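Local coordinates for protein F-112 (Sulfolobus virus-like particle ssv1, PDB 2VQC), which is essential for virus function and has a winged-helix fold, consistent with a role in binding DNA, at residues S13-A17 / N48-A52; I19-I23 / I35-F39; G28-E33 / K72-W77. All blocks are in the same frame, centred on the assembly; numbering follows the deposited sequence.

Contact 1: S13-A17 / N48-A52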
ATOM      1  N   SER A  13      -3.908   9.003  -6.929  1.00 23.79           N
ATOM      2  CA  SER A  13      -3.117   7.950  -6.274  1.00 23.62           C
ATOM      3  C   SER A  13      -3.361   7.877  -4.773  1.00 23.38           C
ATOM      4  O   SER A  13      -3.362   6.785  -4.189  1.00 23.21           O
ATOM      5  CB  SER A  13      -1.623   8.165  -6.521  1.00 23.63           C
ATOM      6  OG  SER A  13      -1.289   7.917  -7.875  1.00 24.50           O
ATOM      7  N   TYR A  14      -3.560   9.038  -4.153  1.00 23.05           N
ATOM      8  CA  TYR A  14      -3.788   9.109  -2.717  1.00 22.97           C
ATOM      9  C   TYR A  14      -5.128   8.494  -2.315  1.00 22.61           C
ATOM     10  O   TYR A  14      -5.185   7.715  -1.365  1.00 22.24           O
ATOM     11  CB  TYR A  14      -3.694  10.549  -2.216  1.00 23.00           C
ATOM     12  CG  TYR A  14      -3.629  10.636  -0.712  1.00 23.35           C
ATOM     13  CD1 TYR A  14      -2.420  10.472  -0.037  1.00 23.47           C
ATOM     14  CD2 TYR A  14      -4.780  10.866   0.042  1.00 23.75           C
ATOM     15  CE1 TYR A  14      -2.358  10.542   1.348  1.00 23.43           C
ATOM     16  CE2 TYR A  14      -4.728  10.937   1.429  1.00 23.42           C
ATOM     17  CZ  TYR A  14      -3.516  10.776   2.074  1.00 23.49           C
ATOM     18  OH  TYR A  14      -3.466  10.851   3.449  1.00 23.67           O
ATOM     19  N   LYS A  15      -6.195   8.845  -3.032  1.00 22.44           N
ATOM     20  CA  LYS A  15      -7.515   8.253  -2.787  1.00 22.65           C
ATOM     21  C   LYS A  15      -7.495   6.729  -2.944  1.00 22.72           C
ATOM     22  O   LYS A  15      -8.162   6.015  -2.188  1.00 22.67           O
ATOM     23  CB  LYS A  15      -8.568   8.841  -3.725  1.00 22.58           C
ATOM     24  CG  LYS A  15      -8.951  10.276  -3.426  1.00 22.60           C
ATOM     25  CD  LYS A  15      -9.998  10.758  -4.423  1.00 22.85           C
ATOM     26  CE  LYS A  15     -10.395  12.210  -4.204  1.00 22.71           C
ATOM     27  NZ  LYS A  15     -11.353  12.659  -5.251  1.00 22.80           N
HETATM   28  N   MSE A  16      -6.721   6.241  -3.914  1.00 22.70           N
HETATM   29  CA  MSE A  16      -6.579   4.803  -4.150  1.00 22.78           C
HETATM   30  C   MSE A  16      -5.832   4.145  -3.002  1.00 22.34           C
HETATM   31  O   MSE A  16      -6.147   3.020  -2.608  1.00 21.84           O
HETATM   32  CB  MSE A  16      -5.789   4.523  -5.435  1.00 23.33           C
HETATM   33  CG  MSE A  16      -6.214   5.298  -6.664  1.00 25.41           C
HETATM   34 SE   MSE A  16      -7.736   4.556  -7.559  1.00 30.54          SE
HETATM   35  CE  MSE A  16      -9.136   5.121  -6.296  1.00 30.45           C
ATOM     36  N   ALA A  17      -4.817   4.845  -2.497  1.00 22.15           N
ATOM     37  CA  ALA A  17      -3.995   4.344  -1.398  1.00 21.98           C
ATOM     38  C   ALA A  17      -4.790   4.245  -0.103  1.00 21.85           C
ATOM     39  O   ALA A  17      -4.554   3.336   0.694  1.00 21.95           O
ATOM     40  CB  ALA A  17      -2.776   5.223  -1.202  1.00 22.05           C
ATOM     41  N   ASN A  48       2.616   4.075  -8.362  1.00 23.01           N
ATOM     42  CA  ASN A  48       2.184   5.410  -7.925  1.00 23.02           C
ATOM     43  C   ASN A  48       1.328   5.311  -6.670  1.00 22.89           C
ATOM     44  O   ASN A  48       1.463   6.119  -5.754  1.00 22.73           O
ATOM     45  CB  ASN A  48       1.398   6.141  -9.022  1.00 22.90           C
ATOM     46  CG  ASN A  48       2.252   6.508 -10.219  1.00 23.36           C
ATOM     47  OD1 ASN A  48       3.440   6.806 -10.090  1.00 23.24           O
ATOM     48  ND2 ASN A  48       1.641   6.503 -11.400  1.00 24.16           N
ATOM     49  N   ILE A  49       0.452   4.312  -6.640  1.00 23.10           N
ATOM     50  CA  ILE A  49      -0.412   4.071  -5.484  1.00 23.14           C
ATOM     51  C   ILE A  49       0.423   3.601  -4.295  1.00 23.23           C
ATOM     52  O   ILE A  49       0.233   4.077  -3.174  1.00 23.50           O
ATOM     53  CB  ILE A  49      -1.531   3.045  -5.803  1.00 23.09           C
ATOM     54  CG1 ILE A  49      -2.490   3.616  -6.855  1.00 23.15           C
ATOM     55  CG2 ILE A  49      -2.301   2.668  -4.535  1.00 23.15           C
ATOM     56  CD1 ILE A  49      -3.460   2.593  -7.449  1.00 22.92           C
ATOM     57  N   GLN A  50       1.350   2.679  -4.545  1.00 23.40           N
ATOM     58  CA  GLN A  50       2.256   2.197  -3.505  1.00 23.64           C
ATOM     59  C   GLN A  50       3.044   3.340  -2.867  1.00 23.87           C
ATOM     60  O   GLN A  50       3.257   3.358  -1.655  1.00 24.01           O
ATOM     61  CB  GLN A  50       3.232   1.167  -4.072  1.00 23.55           C
ATOM     62  CG  GLN A  50       4.271   0.707  -3.070  1.00 23.72           C
ATOM     63  CD  GLN A  50       5.024  -0.516  -3.527  1.00 24.11           C
ATOM     64  OE1 GLN A  50       4.502  -1.630  -3.482  1.00 26.09           O
ATOM     65  NE2 GLN A  50       6.265  -0.320  -3.964  1.00 23.92           N
ATOM     66  N   ARG A  51       3.488   4.285  -3.687  1.00 23.97           N
ATOM     67  CA  ARG A  51       4.200   5.451  -3.180  1.00 24.20           C
ATOM     68  C   ARG A  51       3.313   6.293  -2.249  1.00 24.09           C
ATOM     69  O   ARG A  51       3.774   6.760  -1.205  1.00 23.69           O
ATOM     70  CB  ARG A  51       4.731   6.295  -4.337  1.00 24.18           C
ATOM     71  CG  ARG A  51       5.696   7.362  -3.901  1.00 24.75           C
ATOM     72  CD  ARG A  51       6.578   7.822  -5.046  1.00 25.14           C
ATOM     73  NE  ARG A  51       5.836   8.523  -6.095  1.00 26.08           N
ATOM     74  CZ  ARG A  51       5.695   8.115  -7.361  1.00 26.51           C
ATOM     75  NH1 ARG A  51       6.233   6.975  -7.797  1.00 26.62           N
ATOM     76  NH2 ARG A  51       5.002   8.868  -8.212  1.00 26.25           N
ATOM     77  N   ALA A  52       2.043   6.467  -2.620  1.00 24.11           N
ATOM     78  CA  ALA A  52       1.093   7.208  -1.779  1.00 24.11           C
ATOM     79  C   ALA A  52       0.718   6.413  -0.520  1.00 24.14           C
ATOM     80  O   ALA A  52       0.519   6.992   0.552  1.00 24.46           O
ATOM     81  CB  ALA A  52      -0.150   7.582  -2.574  1.00 23.95           C
TER

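Contact 2: I19-I23 / I35-F39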
ATOM      1  N   ILE A  19      -7.887   3.448   0.024  1.00 20.76           N
ATOM      2  CA  ILE A  19      -8.636   2.197  -0.136  1.00 20.53           C
ATOM      3  C   ILE A  19      -7.749   1.029   0.293  1.00 20.25           C
ATOM      4  O   ILE A  19      -8.179   0.165   1.059  1.00 20.17           O
ATOM      5  CB  ILE A  19      -9.145   1.996  -1.583  1.00 20.39           C
ATOM      6  CG1 ILE A  19     -10.111   3.125  -1.966  1.00 20.19           C
ATOM      7  CG2 ILE A  19      -9.848   0.643  -1.740  1.00 20.60           C
ATOM      8  CD1 ILE A  19     -10.540   3.101  -3.414  1.00 20.24           C
HETATM    9  N   MSE A  20      -6.504   1.028  -0.176  1.00 20.09           N
HETATM   10  CA  MSE A  20      -5.568  -0.037   0.167  1.00 20.22           C
HETATM   11  C   MSE A  20      -5.242  -0.054   1.660  1.00 20.12           C
HETATM   12  O   MSE A  20      -5.031  -1.117   2.227  1.00 20.07           O
HETATM   13  CB  MSE A  20      -4.269   0.094  -0.632  1.00 20.30           C
HETATM   14  CG  MSE A  20      -4.405  -0.051  -2.146  1.00 21.10           C
HETATM   15 SE   MSE A  20      -5.357  -1.655  -2.780  1.00 21.23          SE
HETATM   16  CE  MSE A  20      -7.112  -0.988  -2.490  1.00 24.23           C
ATOM     17  N   TYR A  21      -5.207   1.116   2.291  1.00 20.04           N
ATOM     18  CA  TYR A  21      -4.831   1.212   3.701  1.00 19.96           C
ATOM     19  C   TYR A  21      -5.828   0.479   4.599  1.00 19.99           C
ATOM     20  O   TYR A  21      -5.429  -0.207   5.546  1.00 20.04           O
ATOM     21  CB  TYR A  21      -4.710   2.672   4.136  1.00 19.71           C
ATOM     22  CG  TYR A  21      -4.081   2.849   5.501  1.00 19.63           C
ATOM     23  CD1 TYR A  21      -2.726   2.593   5.694  1.00 19.54           C
ATOM     24  CD2 TYR A  21      -4.832   3.277   6.592  1.00 19.17           C
ATOM     25  CE1 TYR A  21      -2.131   2.749   6.930  1.00 19.08           C
ATOM     26  CE2 TYR A  21      -4.244   3.443   7.841  1.00 19.31           C
ATOM     27  CZ  TYR A  21      -2.886   3.176   7.999  1.00 19.26           C
ATOM     28  OH  TYR A  21      -2.274   3.330   9.218  1.00 19.04           O
ATOM     29  N   LYS A  22      -7.118   0.610   4.308  1.00 19.78           N
ATOM     30  CA  LYS A  22      -8.109  -0.131   5.078  1.00 20.14           C
ATOM     31  C   LYS A  22      -8.184  -1.611   4.691  1.00 19.89           C
ATOM     32  O   LYS A  22      -8.578  -2.440   5.508  1.00 19.96           O
ATOM     33  CB  LYS A  22      -9.481   0.547   5.058  1.00 20.11           C
ATOM     34  CG  LYS A  22     -10.167   0.637   3.744  1.00 20.64           C
ATOM     35  CD  LYS A  22     -11.485   1.363   3.952  1.00 21.18           C
ATOM     36  CE  LYS A  22     -12.212   1.547   2.647  1.00 22.40           C
ATOM     37  NZ  LYS A  22     -13.535   2.227   2.815  1.00 22.20           N
ATOM     38  N   ILE A  23      -7.774  -1.946   3.471  1.00 19.92           N
ATOM     39  CA  ILE A  23      -7.581  -3.349   3.095  1.00 20.04           C
ATOM     40  C   ILE A  23      -6.388  -3.957   3.862  1.00 20.17           C
ATOM     41  O   ILE A  23      -6.407  -5.142   4.216  1.00 20.15           O
ATOM     42  CB  ILE A  23      -7.427  -3.509   1.560  1.00 19.92           C
ATOM     43  CG1 ILE A  23      -8.769  -3.191   0.889  1.00 19.86           C
ATOM     44  CG2 ILE A  23      -6.958  -4.925   1.193  1.00 20.01           C
ATOM     45  CD1 ILE A  23      -8.789  -3.342  -0.618  1.00 20.10           C
ATOM     46  N   ILE A  35      -2.172  -4.636  -4.773  1.00 17.81           N
ATOM     47  CA  ILE A  35      -2.690  -3.424  -5.406  1.00 17.82           C
ATOM     48  C   ILE A  35      -3.089  -3.724  -6.853  1.00 17.76           C
ATOM     49  O   ILE A  35      -4.137  -3.281  -7.326  1.00 17.65           O
ATOM     50  CB  ILE A  35      -1.641  -2.286  -5.369  1.00 17.74           C
ATOM     51  CG1 ILE A  35      -1.291  -1.928  -3.912  1.00 17.71           C
ATOM     52  CG2 ILE A  35      -2.148  -1.063  -6.132  1.00 17.77           C
ATOM     53  CD1 ILE A  35      -0.163  -0.910  -3.764  1.00 17.81           C
ATOM     54  N   LEU A  36      -2.238  -4.481  -7.545  1.00 17.92           N
ATOM     55  CA  LEU A  36      -2.499  -4.906  -8.920  1.00 18.09           C
ATOM     56  C   LEU A  36      -3.760  -5.768  -9.031  1.00 18.08           C
ATOM     57  O   LEU A  36      -4.531  -5.613  -9.973  1.00 17.78           O
ATOM     58  CB  LEU A  36      -1.292  -5.669  -9.485  1.00 18.11           C
ATOM     59  CG  LEU A  36      -0.080  -4.800  -9.842  1.00 18.66           C
ATOM     60  CD1 LEU A  36       1.200  -5.623  -9.893  1.00 18.99           C
ATOM     61  CD2 LEU A  36      -0.302  -4.093 -11.165  1.00 18.40           C
ATOM     62  N   ALA A  37      -3.963  -6.665  -8.066  1.00 18.33           N
ATOM     63  CA  ALA A  37      -5.109  -7.576  -8.079  1.00 18.51           C
ATOM     64  C   ALA A  37      -6.393  -6.846  -7.717  1.00 18.86           C
ATOM     65  O   ALA A  37      -7.435  -7.060  -8.332  1.00 18.63           O
ATOM     66  CB  ALA A  37      -4.882  -8.752  -7.128  1.00 18.43           C
ATOM     67  N   GLN A  38      -6.315  -5.982  -6.715  1.00 19.29           N
ATOM     68  CA  GLN A  38      -7.483  -5.222  -6.276  1.00 19.52           C
ATOM     69  C   GLN A  38      -8.054  -4.331  -7.385  1.00 19.41           C
ATOM     70  O   GLN A  38      -9.261  -4.337  -7.628  1.00 19.15           O
ATOM     71  CB  GLN A  38      -7.127  -4.371  -5.052  1.00 19.63           C
ATOM     72  CG  GLN A  38      -8.261  -3.491  -4.530  1.00 19.81           C
ATOM     73  CD  GLN A  38      -9.465  -4.272  -4.077  1.00 20.40           C
ATOM     74  OE1 GLN A  38      -9.333  -5.366  -3.535  1.00 21.25           O
ATOM     75  NE2 GLN A  38     -10.657  -3.702  -4.272  1.00 21.57           N
ATOM     76  N   PHE A  39      -7.182  -3.581  -8.054  1.00 19.55           N
ATOM     77  CA  PHE A  39      -7.611  -2.555  -9.006  1.00 19.76           C
ATOM     78  C   PHE A  39      -7.589  -2.974 -10.483  1.00 20.02           C
ATOM     79  O   PHE A  39      -8.288  -2.366 -11.304  1.00 19.78           O
ATOM     80  CB  PHE A  39      -6.772  -1.290  -8.811  1.00 19.63           C
ATOM     81  CG  PHE A  39      -7.007  -0.594  -7.490  1.00 19.30           C
ATOM     82  CD1 PHE A  39      -8.294  -0.271  -7.072  1.00 18.99           C
ATOM     83  CD2 PHE A  39      -5.935  -0.239  -6.673  1.00 19.47           C
ATOM     84  CE1 PHE A  39      -8.509   0.388  -5.861  1.00 19.32           C
ATOM     85  CE2 PHE A  39      -6.146   0.421  -5.463  1.00 19.22           C
ATOM     86  CZ  PHE A  39      -7.435   0.731  -5.060  1.00 19.13           C
TER

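Contact 3: G28-E33 / K72-W77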
ATOM      1  N   GLY A  28      -3.825  -7.555   7.012  1.00 19.83           N
ATOM      2  CA  GLY A  28      -2.628  -7.657   7.851  1.00 19.71           C
ATOM      3  C   GLY A  28      -1.320  -7.359   7.135  1.00 19.48           C
ATOM      4  O   GLY A  28      -0.348  -6.947   7.767  1.00 19.20           O
ATOM      5  N   GLU A  29      -1.296  -7.559   5.818  1.00 19.44           N
ATOM      6  CA  GLU A  29      -0.070  -7.443   5.035  1.00 19.50           C
ATOM      7  C   GLU A  29      -0.413  -7.125   3.575  1.00 19.39           C
ATOM      8  O   GLU A  29      -1.401  -7.639   3.046  1.00 19.67           O
ATOM      9  CB  GLU A  29       0.722  -8.753   5.141  1.00 19.46           C
ATOM     10  CG  GLU A  29       2.242  -8.591   5.063  1.00 20.03           C
ATOM     11  CD  GLU A  29       3.019  -9.701   5.783  1.00 20.24           C
ATOM     12  OE1 GLU A  29       2.396 -10.596   6.395  1.00 21.08           O
ATOM     13  OE2 GLU A  29       4.269  -9.671   5.743  1.00 21.69           O
ATOM     14  N   LEU A  30       0.388  -6.267   2.937  1.00 19.14           N
ATOM     15  CA  LEU A  30       0.181  -5.892   1.529  1.00 18.85           C
ATOM     16  C   LEU A  30       1.497  -5.776   0.768  1.00 18.51           C
ATOM     17  O   LEU A  30       2.497  -5.312   1.314  1.00 18.33           O
ATOM     18  CB  LEU A  30      -0.555  -4.550   1.396  1.00 18.96           C
ATOM     19  CG  LEU A  30      -2.050  -4.445   1.702  1.00 19.23           C
ATOM     20  CD1 LEU A  30      -2.489  -3.013   1.463  1.00 19.59           C
ATOM     21  CD2 LEU A  30      -2.888  -5.391   0.872  1.00 18.98           C
ATOM     22  N   THR A  31       1.465  -6.198  -0.496  1.00 18.19           N
ATOM     23  CA  THR A  31       2.551  -5.982  -1.452  1.00 18.11           C
ATOM     24  C   THR A  31       1.976  -5.386  -2.743  1.00 17.88           C
ATOM     25  O   THR A  31       0.759  -5.268  -2.896  1.00 17.36           O
ATOM     26  CB  THR A  31       3.288  -7.290  -1.786  1.00 18.02           C
ATOM     27  OG1 THR A  31       2.406  -8.191  -2.474  1.00 17.94           O
ATOM     28  CG2 THR A  31       3.810  -7.950  -0.513  1.00 18.27           C
ATOM     29  N   LEU A  32       2.852  -5.019  -3.672  1.00 17.92           N
ATOM     30  CA  LEU A  32       2.411  -4.419  -4.931  1.00 18.03           C
ATOM     31  C   LEU A  32       1.403  -5.319  -5.654  1.00 18.04           C
ATOM     32  O   LEU A  32       0.441  -4.819  -6.239  1.00 18.15           O
ATOM     33  CB  LEU A  32       3.603  -4.095  -5.844  1.00 17.96           C
ATOM     34  CG  LEU A  32       3.261  -3.207  -7.052  1.00 17.98           C
ATOM     35  CD1 LEU A  32       3.065  -1.757  -6.631  1.00 18.02           C
ATOM     36  CD2 LEU A  32       4.330  -3.308  -8.119  1.00 18.30           C
ATOM     37  N   GLU A  33       1.607  -6.636  -5.589  1.00 17.92           N
ATOM     38  CA  GLU A  33       0.689  -7.598  -6.219  1.00 18.00           C
ATOM     39  C   GLU A  33      -0.751  -7.471  -5.736  1.00 17.86           C
ATOM     40  O   GLU A  33      -1.685  -7.700  -6.511  1.00 17.75           O
ATOM     41  CB  GLU A  33       1.154  -9.046  -6.003  1.00 18.05           C
ATOM     42  CG  GLU A  33       2.455  -9.412  -6.724  1.00 18.20           C
ATOM     43  CD  GLU A  33       3.703  -9.132  -5.902  1.00 17.79           C
ATOM     44  OE1 GLU A  33       3.657  -8.288  -4.983  1.00 18.72           O
ATOM     45  OE2 GLU A  33       4.737  -9.758  -6.182  1.00 17.76           O
ATOM     46  N   LYS A  72      11.285  -7.256  -1.687  1.00 32.91           N
ATOM     47  CA  LYS A  72      10.184  -6.365  -2.060  1.00 33.04           C
ATOM     48  C   LYS A  72       9.646  -5.566  -0.871  1.00 33.15           C
ATOM     49  O   LYS A  72       9.748  -5.994   0.281  1.00 32.94           O
ATOM     50  CB  LYS A  72       9.031  -7.159  -2.689  1.00 33.03           C
ATOM     51  CG  LYS A  72       8.371  -8.153  -1.745  1.00 32.99           C
ATOM     52  CD  LYS A  72       7.808  -9.355  -2.482  1.00 32.95           C
ATOM     53  CE  LYS A  72       6.817  -8.969  -3.563  1.00 32.73           C
ATOM     54  NZ  LYS A  72       6.194 -10.186  -4.135  1.00 32.78           N
ATOM     55  N   THR A  73       9.063  -4.407  -1.175  1.00 33.42           N
ATOM     56  CA  THR A  73       8.364  -3.590  -0.184  1.00 33.68           C
ATOM     57  C   THR A  73       7.096  -4.299   0.285  1.00 33.82           C
ATOM     58  O   THR A  73       6.280  -4.743  -0.531  1.00 33.71           O
ATOM     59  CB  THR A  73       7.971  -2.211  -0.762  1.00 33.66           C
ATOM     60  OG1 THR A  73       9.138  -1.542  -1.260  1.00 33.95           O
ATOM     61  CG2 THR A  73       7.297  -1.341   0.299  1.00 33.56           C
ATOM     62  N   THR A  74       6.942  -4.403   1.601  1.00 34.23           N
ATOM     63  CA  THR A  74       5.788  -5.061   2.200  1.00 34.56           C
ATOM     64  C   THR A  74       5.241  -4.199   3.329  1.00 34.90           C
ATOM     65  O   THR A  74       5.975  -3.823   4.240  1.00 35.30           O
ATOM     66  CB  THR A  74       6.161  -6.452   2.764  1.00 34.58           C
ATOM     67  OG1 THR A  74       6.877  -7.205   1.775  1.00 34.51           O
ATOM     68  CG2 THR A  74       4.912  -7.223   3.188  1.00 34.52           C
ATOM     69  N   PHE A  75       3.953  -3.887   3.261  1.00 35.34           N
ATOM     70  CA  PHE A  75       3.279  -3.133   4.305  1.00 35.36           C
ATOM     71  C   PHE A  75       2.706  -4.116   5.311  1.00 35.91           C
ATOM     72  O   PHE A  75       2.090  -5.109   4.931  1.00 35.77           O
ATOM     73  CB  PHE A  75       2.175  -2.267   3.700  1.00 35.41           C
ATOM     74  CG  PHE A  75       2.674  -1.311   2.660  1.00 35.33           C
ATOM     75  CD1 PHE A  75       3.105  -0.045   3.017  1.00 35.19           C
ATOM     76  CD2 PHE A  75       2.753  -1.692   1.325  1.00 35.58           C
ATOM     77  CE1 PHE A  75       3.588   0.840   2.056  1.00 35.34           C
ATOM     78  CE2 PHE A  75       3.235  -0.815   0.358  1.00 35.54           C
ATOM     79  CZ  PHE A  75       3.653   0.455   0.728  1.00 35.35           C
ATOM     80  N   LYS A  76       2.924  -3.844   6.593  1.00 36.68           N
ATOM     81  CA  LYS A  76       2.430  -4.703   7.659  1.00 37.22           C
ATOM     82  C   LYS A  76       1.609  -3.903   8.662  1.00 37.71           C
ATOM     83  O   LYS A  76       2.028  -2.836   9.111  1.00 37.91           O
ATOM     84  CB  LYS A  76       3.592  -5.397   8.369  1.00 37.23           C
ATOM     85  CG  LYS A  76       3.151  -6.363   9.462  1.00 37.22           C
ATOM     86  CD  LYS A  76       4.271  -7.300   9.874  1.00 37.38           C
ATOM     87  CE  LYS A  76       3.768  -8.376  10.821  1.00 37.57           C
ATOM     88  NZ  LYS A  76       4.790  -9.443  11.048  1.00 37.65           N
ATOM     89  N   TRP A  77       0.439  -4.432   9.000  1.00 38.33           N
ATOM     90  CA  TRP A  77      -0.405  -3.864  10.040  1.00 38.98           C
ATOM     91  C   TRP A  77       0.129  -4.306  11.410  1.00 39.20           C
ATOM     92  O   TRP A  77       0.229  -5.500  11.679  1.00 39.09           O
ATOM     93  CB  TRP A  77      -1.852  -4.328   9.854  1.00 38.79           C
ATOM     94  CG  TRP A  77      -2.822  -3.567  10.683  1.00 38.83           C
ATOM     95  CD1 TRP A  77      -3.421  -3.983  11.834  1.00 38.56           C
ATOM     96  CD2 TRP A  77      -3.294  -2.238  10.438  1.00 38.83           C
ATOM     97  NE1 TRP A  77      -4.245  -2.998  12.318  1.00 38.70           N
ATOM     98  CE2 TRP A  77      -4.187  -1.916  11.480  1.00 39.02           C
ATOM     99  CE3 TRP A  77      -3.050  -1.288   9.439  1.00 38.88           C
ATOM    100  CZ2 TRP A  77      -4.842  -0.682  11.549  1.00 38.98           C
ATOM    101  CZ3 TRP A  77      -3.703  -0.064   9.505  1.00 38.71           C
ATOM    102  CH2 TRP A  77      -4.586   0.227  10.553  1.00 38.87           C
TER
HETATM  103  O   HOH W   1       5.525  -4.328  -2.976  1.00 33.00           O

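Contact 1: S13-A17 / N48-A52
Helix-to-helix packing between S13, M16, A17 and I49, A52 joins the first helix of the winged-helix fold, 13-27, to the long helix 43-59, which follows helix 32-39 in the helix-turn-helix part of the domain. The short axes pass 7.9 Å apart at a crossing angle of -70°, a close approach made possible by small residues at the crossing. A17 CB meets A52 CB at 3.8 Å, and A52 CB also rests 3.7 Å from the carbonyl oxygen S13 O, so methyl groups lie almost against the opposite backbone. I49 packs with both branches: CG2 lies beside the backbone N and CA of A17, while the CG1-CD1 arm, with CG1 anti to the carbonyl carbon (chi1 -65°), slants across the base of the selenomethionine M16. There I49 CD1 is 3.6 Å from M16 CB; beyond CG the bent M16 chain leads away from helix 43-59. L53 and I56, further along that helix, also touch A17 and continue the apolar packing. At the start of helix 13-27 the S13 hydroxyl lies against helix 43-59 by van der Waals contact, OG 3.4 Å from N48 CB.

Contact 2: I19-I23 / I35-F39
This contact lies at the edge of the hydrophobic core of the winged-helix domain, with M20 and I35 buried: the selenomethionine M20 of helix 13-27 reaches between side chains of helix 32-39, the first helix of the helix-turn-helix. The short axes stay 11.6 Å apart and cross at 110°, so long side chains, with backbones well separated, make the joint. M20 starts with CG anti to its carbonyl carbon (chi1 -63°) and then bends at chi2 and chi3, which sets the selenium beside the F39 ring. M20 and F39 approach from opposite directions. M20 SE lies 4.3 Å from the centroid of that ring, 45° off the ring normal, an oblique Met-aromatic contact. Nearer the M20 backbone, CG packs 4.0 Å from I35 CG1, one helical turn before F39.

I19 meets the same ring differently: its CB comes at the ring edge, near the ring plane, 4.1 Å from F39 CZ. Q38 adds the aliphatic part of its chain. Q38 CG lies over the centre of one face of the F39 ring, 4.0 Å above the plane, and is 3.9 Å from M20 SE. The bend at chi2 carries the Q38 amide toward helix 13-27, where I23 CD1 lies 3.6 Å from Q38 OE1. This is an apolar methyl against a polar group at the exposed margin of the interface.

Around this joint, F39 also packs on I49 of helix 43-59, while M20 and I23 reach L30 of strand 29-30, so the contact lies where helices 13-27, 32-39 and 43-59 come together beside the first strand of the sheet.

Contact 3: G28-E33 / K72-W77
The antiparallel pairing of strand 29-30 with strand 73-77 adds the short first strand to the beta-hairpin wing of this winged-helix domain. L30 and F75 form the hydrogen-bonded pair: F75 N gives to L30 O at 2.8 Å, in the carbonyl plane, and L30 N returns a bond to F75 O at 2.9 Å. Next along, E29 and K76 are a non-hydrogen-bonded pair. One more backbone bond forms at G28, just past helix 13-27, where W77 N reaches G28 O at 2.9 Å, nearly straight (173°) but with the donor above the carbonyl plane. L30 and F75 turn to the helix side of the sheet, where both pack on L24; on the other face E29 CG lies 3.5 Å from T74 CG2. Past the strand, a bridging water accepts from L32 N at 2.8 Å and donates to T73 O at 2.6 Å. With OG1 between its backbone N and carbonyl carbon (chi1 65°), T31 at the N-cap position of helix 32-39 can donate to E33 OE1, from above the carboxylate plane. E33 OE2, the other carboxylate oxygen, takes a salt bridge from K72 NZ on its syn side, 29° out of plane.

Overall arrangement
From the N terminus, helix 13-27 enters contact 1 with its first turn and contact 2 with the stretch that follows. The chain passes through strand 29-30 into helix 32-39, and contact 2 closes the shortest loop as that helix packs across the first. Helix 43-59 comes next and closes contact 1, so contact 2 is nested inside it. Contact 3 starts between the two segments of contact 2 and closes only at strand 73-77, crossing both others. F39 touches M16 and I49 of contact 1, and L30 links contacts 2 and 3 through M20. Contacts 1 and 2 tie the three helices together; contact 3 attaches strand 29-30 and the start of helix 32-39 to the wing.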